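Local coordinates for tryptase inhibitor (Rhipicephalus appendiculatus, PDB 2UUY), which probably inhibits serine endopeptidases such as tryptase through this Kunitz-type domain, a cysteine-rich piece of a longer protein, at residues Y23-G26 / V31-G34; N27-Y32 / G44-N49. All blocks are in the same frame, centred on the assembly; numbering follows the deposited sequence.

Contact 1 (Y23-G26 / V31-G34); sequences YCMG and VYEG
The two strands of the beta hairpin at the heart of this Kunitz-type domain meet here through Y32 on one strand and Y23 and M25 on the other. Y23 is hydrogen-bonded through its backbone to K30, and Y32 to R21. Y23 and Y32 are therefore diagonal neighbours on one face of the sheet, joined by side chains alone. Y23 brings its ring carbon CD2 to 3.7 Å from CD2 of Y32. The ring planes stand almost perpendicular, at 84°, with centroids 5.5 Å apart, but the approach is oblique. Y23 CB also lies beside the other ring, 4.0 Å from Y32 CD2. M25 comes from the turn end, opposite in direction to Y32. In one of its two conformers the M25 chain bends at chi2 and chi3 and sets SD 3.9 Å from Y32 CE2, an oblique Met-aromatic contact; CG then lies 3.6 Å from Y32 OH. The same hydroxyl is hydrogen-bonded to E9, and P10 touches both tyrosines, so the loop before the hairpin packs over this face. A leucine in place of Y32 would probably leave E9 without its hydroxyl partner and open a gap between Y23 and M25. With C24 bonded to C50, the arrangement is that of the twisted, disulfide-anchored antiparallel hairpin of Kunitz-type inhibitors.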
ATOM      1  N   TYR B  23       1.889  -5.586 -20.849  1.00  8.43           N
ATOM      2  CA  TYR B  23       0.678  -5.837 -21.620  1.00  8.41           C
ATOM      3  C   TYR B  23       0.953  -5.597 -23.093  1.00  9.40           C
ATOM      4  O   TYR B  23       1.628  -4.648 -23.482  1.00  9.01           O
ATOM      5  CB  TYR B  23      -0.431  -4.877 -21.195  1.00  9.10           C
ATOM      6  CG  TYR B  23      -1.140  -5.144 -19.902  1.00  8.67           C
ATOM      7  CD1 TYR B  23      -2.397  -5.689 -19.909  1.00  9.86           C
ATOM      8  CD2 TYR B  23      -0.603  -4.738 -18.686  1.00  9.02           C
ATOM      9  CE1 TYR B  23      -3.112  -5.858 -18.754  1.00 10.97           C
ATOM     10  CE2 TYR B  23      -1.322  -4.893 -17.514  1.00  8.97           C
ATOM     11  CZ  TYR B  23      -2.554  -5.456 -17.550  1.00  9.40           C
ATOM     12  OH  TYR B  23      -3.262  -5.566 -16.369  1.00 10.96           O
ATOM     13  N   CYS B  24       0.374  -6.447 -23.909  1.00  9.16           N
ATOM     14  CA  CYS B  24       0.433  -6.271 -25.342  1.00  9.27           C
ATOM     15  C   CYS B  24      -0.513  -5.185 -25.801  1.00  9.54           C
ATOM     16  O   CYS B  24      -1.746  -5.312 -25.619  1.00 11.28           O
ATOM     17  CB  CYS B  24       0.036  -7.588 -26.003  1.00  9.46           C
ATOM     18  SG  CYS B  24       0.051  -7.508 -27.804  1.00 10.73           S
ATOM     19  N   MET B  25       0.056  -4.121 -26.356  1.00 10.28           N
ATOM     20  CA  MET B  25      -0.699  -2.977 -26.851  0.50 11.56           C
ATOM     21  C   MET B  25      -0.499  -2.914 -28.357  1.00 11.80           C
ATOM     22  O   MET B  25       0.423  -2.284 -28.843  1.00 14.10           O
ATOM     23  CB  MET B  25      -0.210  -1.676 -26.196  0.50 12.56           C
ATOM     24  CG  MET B  25      -0.173  -1.671 -24.670  0.50 15.06           C
ATOM     25  SD  MET B  25      -1.684  -2.185 -23.825  0.50 20.56           S
ATOM     26  CE  MET B  25      -2.995  -1.507 -24.808  0.50 19.94           C
ATOM     27  N   GLY B  26      -1.341  -3.606 -29.099  1.00 11.79           N
ATOM     28  CA  GLY B  26      -1.228  -3.647 -30.555  1.00 11.92           C
ATOM     29  C   GLY B  26      -0.071  -4.540 -30.973  1.00 11.76           C
ATOM     30  O   GLY B  26      -0.145  -5.759 -30.828  1.00 13.26           O
ATOM     31  N   VAL B  31       5.151  -1.621 -20.550  1.00 10.53           N
ATOM     32  CA  VAL B  31       5.120  -1.767 -19.122  0.50 10.85           C
ATOM     33  C   VAL B  31       4.038  -0.869 -18.509  1.00 11.09           C
ATOM     34  O   VAL B  31       3.844   0.290 -18.914  1.00 12.54           O
ATOM     35  CB  VAL B  31       6.522  -1.519 -18.529  0.50 10.75           C
ATOM     36  CG1 VAL B  31       6.848  -0.034 -18.484  0.50 12.17           C
ATOM     37  CG2 VAL B  31       6.606  -2.147 -17.152  0.50 10.70           C
ATOM     38  N   TYR B  32       3.339  -1.435 -17.540  1.00  9.73           N
ATOM     39  CA  TYR B  32       2.330  -0.728 -16.754  1.00 10.22           C
ATOM     40  C   TYR B  32       2.688  -0.916 -15.287  1.00 10.21           C
ATOM     41  O   TYR B  32       3.047  -2.004 -14.859  1.00 11.83           O
ATOM     42  CB  TYR B  32       0.927  -1.263 -17.074  1.00 10.53           C
ATOM     43  CG  TYR B  32       0.468  -0.737 -18.403  1.00 10.41           C
ATOM     44  CD1 TYR B  32      -0.201   0.472 -18.492  1.00 12.09           C
ATOM     45  CD2 TYR B  32       0.788  -1.392 -19.588  1.00 11.27           C
ATOM     46  CE1 TYR B  32      -0.553   1.002 -19.714  1.00 12.84           C
ATOM     47  CE2 TYR B  32       0.444  -0.879 -20.804  1.00 11.92           C
ATOM     48  CZ  TYR B  32      -0.250   0.294 -20.858  1.00 13.40           C
ATOM     49  OH  TYR B  32      -0.582   0.808 -22.093  1.00 16.00           O
ATOM     50  N   GLU B  33       2.628   0.175 -14.535  1.00  9.50           N
ATOM     51  CA  GLU B  33       2.983   0.185 -13.113  1.00  9.70           C
ATOM     52  C   GLU B  33       1.781   0.663 -12.317  1.00  8.31           C
ATOM     53  O   GLU B  33       1.305   1.799 -12.540  1.00  9.42           O
ATOM     54  CB  GLU B  33       4.134   1.140 -12.881  1.00 11.04           C
ATOM     55  CG  GLU B  33       5.452   0.746 -13.497  1.00 15.37           C
ATOM     56  CD  GLU B  33       6.435   1.878 -13.286  1.00 21.59           C
ATOM     57  OE1 GLU B  33       7.063   1.895 -12.229  1.00 22.83           O
ATOM     58  OE2 GLU B  33       6.496   2.819 -14.111  1.00 23.78           O
ATOM     59  N   GLY B  34       1.270  -0.171 -11.419  1.00  7.87           N
ATOM     60  CA  GLY B  34       0.077   0.188 -10.669  1.00  8.38           C
ATOM     61  C   GLY B  34      -0.650  -1.061 -10.259  1.00  7.21           C
ATOM     62  O   GLY B  34      -0.056  -2.127 -10.097  1.00  8.03           O
TER

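Contact 2 (N27-Y32 / G44-N49); sequences NCCKVY and GECARN
C29 and C46 are joined covalently, SG to SG at 2.0 Å, and this disulfide ties strand 28-34 to helix 43-47. The bridge is left-handed, with chi3 of -92°. Its two halves differ: C29 holds SG beside its own backbone N, whereas C46 swings SG anti to the backbone N (chi1 -175°), which carries the sulfur out from the helix to the strand. Each CB lies 3.0 Å from the sulfur of the other cysteine, C29 CB from C46 SG and C46 CB from C29 SG. Little else crosses: C29 SG passes 3.5 Å from A47 N, and A47 sits at the exposed margin, so the bond rather than wide packing fixes the spacing. Behind C46, the segment is braced on itself. N49 ND2 donates to E45 O at 2.8 Å, folding the chain after the helix back onto it. R48 grips the E45 carboxylate side-on, NH2 to OE1 at 2.9 Å on its syn side and NE to OE2 at 3.0 Å from above the carboxylate plane. This salt bridge lies on the side facing away from the strand, and N49 ND2 lies over the centre of one face of the R48 guanidinium. Further out, C46 packs on Y22 of strand 19-25 and C29 on C50, while the adjoining C28 is bonded to C1. The short helix 43-47 is thus fastened against the turn end of the hairpin 19-25/28-34, with the N terminus tied to that same end.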
ATOM      1  N   ASN B  27       1.008  -3.936 -31.423  1.00 11.99           N
ATOM      2  CA  ASN B  27       2.147  -4.667 -31.964  1.00 11.95           C
ATOM      3  C   ASN B  27       3.178  -5.048 -30.945  1.00 13.04           C
ATOM      4  O   ASN B  27       4.017  -5.898 -31.226  1.00 15.39           O
ATOM      5  CB  ASN B  27       2.867  -3.813 -32.988  1.00 12.14           C
ATOM      6  CG  ASN B  27       2.107  -3.636 -34.256  1.00 11.91           C
ATOM      7  OD1 ASN B  27       1.118  -4.297 -34.515  1.00 13.10           O
ATOM      8  ND2 ASN B  27       2.609  -2.741 -35.086  1.00 16.06           N
ATOM      9  N   CYS B  28       3.173  -4.393 -29.786  1.00 13.22           N
ATOM     10  CA  CYS B  28       4.267  -4.483 -28.834  1.00 14.50           C
ATOM     11  C   CYS B  28       3.802  -4.429 -27.399  1.00 11.93           C
ATOM     12  O   CYS B  28       2.702  -3.944 -27.117  1.00 11.79           O
ATOM     13  CB  CYS B  28       5.259  -3.334 -29.075  1.00 17.25           C
ATOM     14  SG  CYS B  28       4.529  -1.613 -29.097  1.00 22.99           S
ATOM     15  N   CYS B  29       4.629  -4.973 -26.509  1.00 11.30           N
ATOM     16  CA  CYS B  29       4.360  -4.976 -25.098  1.00 10.35           C
ATOM     17  C   CYS B  29       4.920  -3.733 -24.445  1.00 11.77           C
ATOM     18  O   CYS B  29       6.013  -3.275 -24.755  1.00 13.13           O
ATOM     19  CB  CYS B  29       4.944  -6.232 -24.452  1.00 11.54           C
ATOM     20  SG  CYS B  29       4.041  -7.722 -24.946  1.00 11.71           S
ATOM     21  N   LYS B  30       4.099  -3.177 -23.559  1.00 10.65           N
ATOM     22  CA  LYS B  30       4.430  -1.983 -22.817  1.00 12.32           C
ATOM     23  C   LYS B  30       4.300  -2.274 -21.328  1.00 10.51           C
ATOM     24  O   LYS B  30       3.449  -3.031 -20.905  1.00 10.22           O
ATOM     25  CB  LYS B  30       3.485  -0.838 -23.193  1.00 13.09           C
ATOM     26  CG  LYS B  30       3.761   0.479 -22.468  1.00 18.22           C
ATOM     27  CD  LYS B  30       3.152   1.672 -23.137  1.00 19.68           C
ATOM     28  CE  LYS B  30       3.548   2.937 -22.423  1.00 23.23           C
ATOM     29  NZ  LYS B  30       4.979   3.324 -22.631  1.00 27.80           N
ATOM     30  N   VAL B  31       5.151  -1.621 -20.550  1.00 10.53           N
ATOM     31  CA  VAL B  31       5.120  -1.767 -19.122  0.50 10.85           C
ATOM     32  C   VAL B  31       4.038  -0.869 -18.509  1.00 11.09           C
ATOM     33  O   VAL B  31       3.844   0.290 -18.914  1.00 12.54           O
ATOM     34  CB  VAL B  31       6.522  -1.519 -18.529  0.50 10.75           C
ATOM     35  CG1 VAL B  31       6.848  -0.034 -18.484  0.50 12.17           C
ATOM     36  CG2 VAL B  31       6.606  -2.147 -17.152  0.50 10.70           C
ATOM     37  N   TYR B  32       3.339  -1.435 -17.540  1.00  9.73           N
ATOM     38  CA  TYR B  32       2.330  -0.728 -16.754  1.00 10.22           C
ATOM     39  C   TYR B  32       2.688  -0.916 -15.287  1.00 10.21           C
ATOM     40  O   TYR B  32       3.047  -2.004 -14.859  1.00 11.83           O
ATOM     41  CB  TYR B  32       0.927  -1.263 -17.074  1.00 10.53           C
ATOM     42  CG  TYR B  32       0.468  -0.737 -18.403  1.00 10.41           C
ATOM     43  CD1 TYR B  32      -0.201   0.472 -18.492  1.00 12.09           C
ATOM     44  CD2 TYR B  32       0.788  -1.392 -19.588  1.00 11.27           C
ATOM     45  CE1 TYR B  32      -0.553   1.002 -19.714  1.00 12.84           C
ATOM     46  CE2 TYR B  32       0.444  -0.879 -20.804  1.00 11.92           C
ATOM     47  CZ  TYR B  32      -0.250   0.294 -20.858  1.00 13.40           C
ATOM     48  OH  TYR B  32      -0.582   0.808 -22.093  1.00 16.00           O
ATOM     49  N   GLY B  44       9.263 -11.053 -21.667  1.00  8.80           N
ATOM     50  CA  GLY B  44       9.395 -12.019 -22.747  1.00  9.04           C
ATOM     51  C   GLY B  44       8.173 -12.874 -22.916  1.00  9.20           C
ATOM     52  O   GLY B  44       7.867 -13.323 -24.027  1.00  9.68           O
ATOM     53  N   GLU B  45       7.447 -13.126 -21.829  1.00  8.97           N
ATOM     54  CA  GLU B  45       6.215 -13.888 -21.928  1.00  9.43           C
ATOM     55  C   GLU B  45       5.143 -13.038 -22.618  1.00  8.89           C
ATOM     56  O   GLU B  45       4.354 -13.571 -23.392  1.00  9.57           O
ATOM     57  CB  GLU B  45       5.773 -14.393 -20.556  1.00 10.80           C
ATOM     58  CG  GLU B  45       6.750 -15.411 -19.996  1.00 14.84           C
ATOM     59  CD  GLU B  45       6.832 -16.657 -20.868  1.00 17.33           C
ATOM     60  OE1 GLU B  45       5.895 -17.488 -20.829  1.00 23.28           O
ATOM     61  OE2 GLU B  45       7.802 -16.763 -21.649  1.00 22.25           O
ATOM     62  N   CYS B  46       5.076 -11.737 -22.330  1.00  8.76           N
ATOM     63  CA  CYS B  46       4.188 -10.864 -23.082  1.00  8.60           C
ATOM     64  C   CYS B  46       4.572 -10.844 -24.555  1.00  8.65           C
ATOM     65  O   CYS B  46       3.719 -10.993 -25.428  1.00  9.29           O
ATOM     66  CB  CYS B  46       4.251  -9.453 -22.480  1.00  8.73           C
ATOM     67  SG  CYS B  46       3.087  -8.305 -23.235  1.00  9.90           S
ATOM     68  N   ALA B  47       5.861 -10.658 -24.827  1.00  8.78           N
ATOM     69  CA  ALA B  47       6.292 -10.439 -26.204  1.00  9.09           C
ATOM     70  C   ALA B  47       5.976 -11.616 -27.123  1.00  9.19           C
ATOM     71  O   ALA B  47       5.527 -11.421 -28.256  1.00 10.01           O
ATOM     72  CB  ALA B  47       7.783 -10.117 -26.244  1.00 10.09           C
ATOM     73  N   ARG B  48       6.109 -12.829 -26.619  1.00  9.24           N
ATOM     74  CA  ARG B  48       5.826 -13.975 -27.463  1.00 10.96           C
ATOM     75  C   ARG B  48       4.333 -14.169 -27.680  1.00 10.17           C
ATOM     76  O   ARG B  48       3.936 -14.928 -28.559  1.00 11.81           O
ATOM     77  CB  ARG B  48       6.489 -15.218 -26.939  1.00 11.82           C
ATOM     78  CG  ARG B  48       5.904 -15.790 -25.708  1.00 11.77           C
ATOM     79  CD  ARG B  48       6.778 -16.956 -25.268  1.00 14.44           C
ATOM     80  NE  ARG B  48       6.233 -17.642 -24.105  1.00 16.55           N
ATOM     81  CZ  ARG B  48       5.342 -18.611 -24.173  1.00 20.90           C
ATOM     82  NH1 ARG B  48       4.850 -19.018 -25.339  1.00 23.33           N
ATOM     83  NH2 ARG B  48       4.918 -19.155 -23.048  1.00 23.60           N
ATOM     84  N   ASN B  49       3.518 -13.423 -26.926  1.00 10.11           N
ATOM     85  CA  ASN B  49       2.070 -13.408 -27.024  1.00  9.88           C
ATOM     86  C   ASN B  49       1.541 -12.105 -27.598  1.00  9.91           C
ATOM     87  O   ASN B  49       0.392 -11.737 -27.335  1.00 11.75           O
ATOM     88  CB  ASN B  49       1.470 -13.682 -25.623  1.00 10.99           C
ATOM     89  CG  ASN B  49       1.577 -15.142 -25.241  1.00 12.08           C
ATOM     90  OD1 ASN B  49       0.909 -16.004 -25.857  1.00 15.57           O
ATOM     91  ND2 ASN B  49       2.426 -15.459 -24.270  1.00 13.25           N
TER

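Overall arrangement
From the N terminus, the C1-C28 disulfide ties the leading loop to the start of strand 28-34. Strand 19-25 turns into strand 28-34, and contact 1 closes that short hairpin loop. Contact 2 closes the longer excursion that leaves strand 28-34 and returns as helix 43-47. In sequence the two cross: 27-32 starts within the loop of contact 1 and shares V31 and Y32 with it, while 44-49 lies beyond. Their centres are about 7 Å apart. C46 SG packs 3.4 Å from C24 N, so the bridge to the helix also touches strand 19-25, and both contacts meet on the one hairpin.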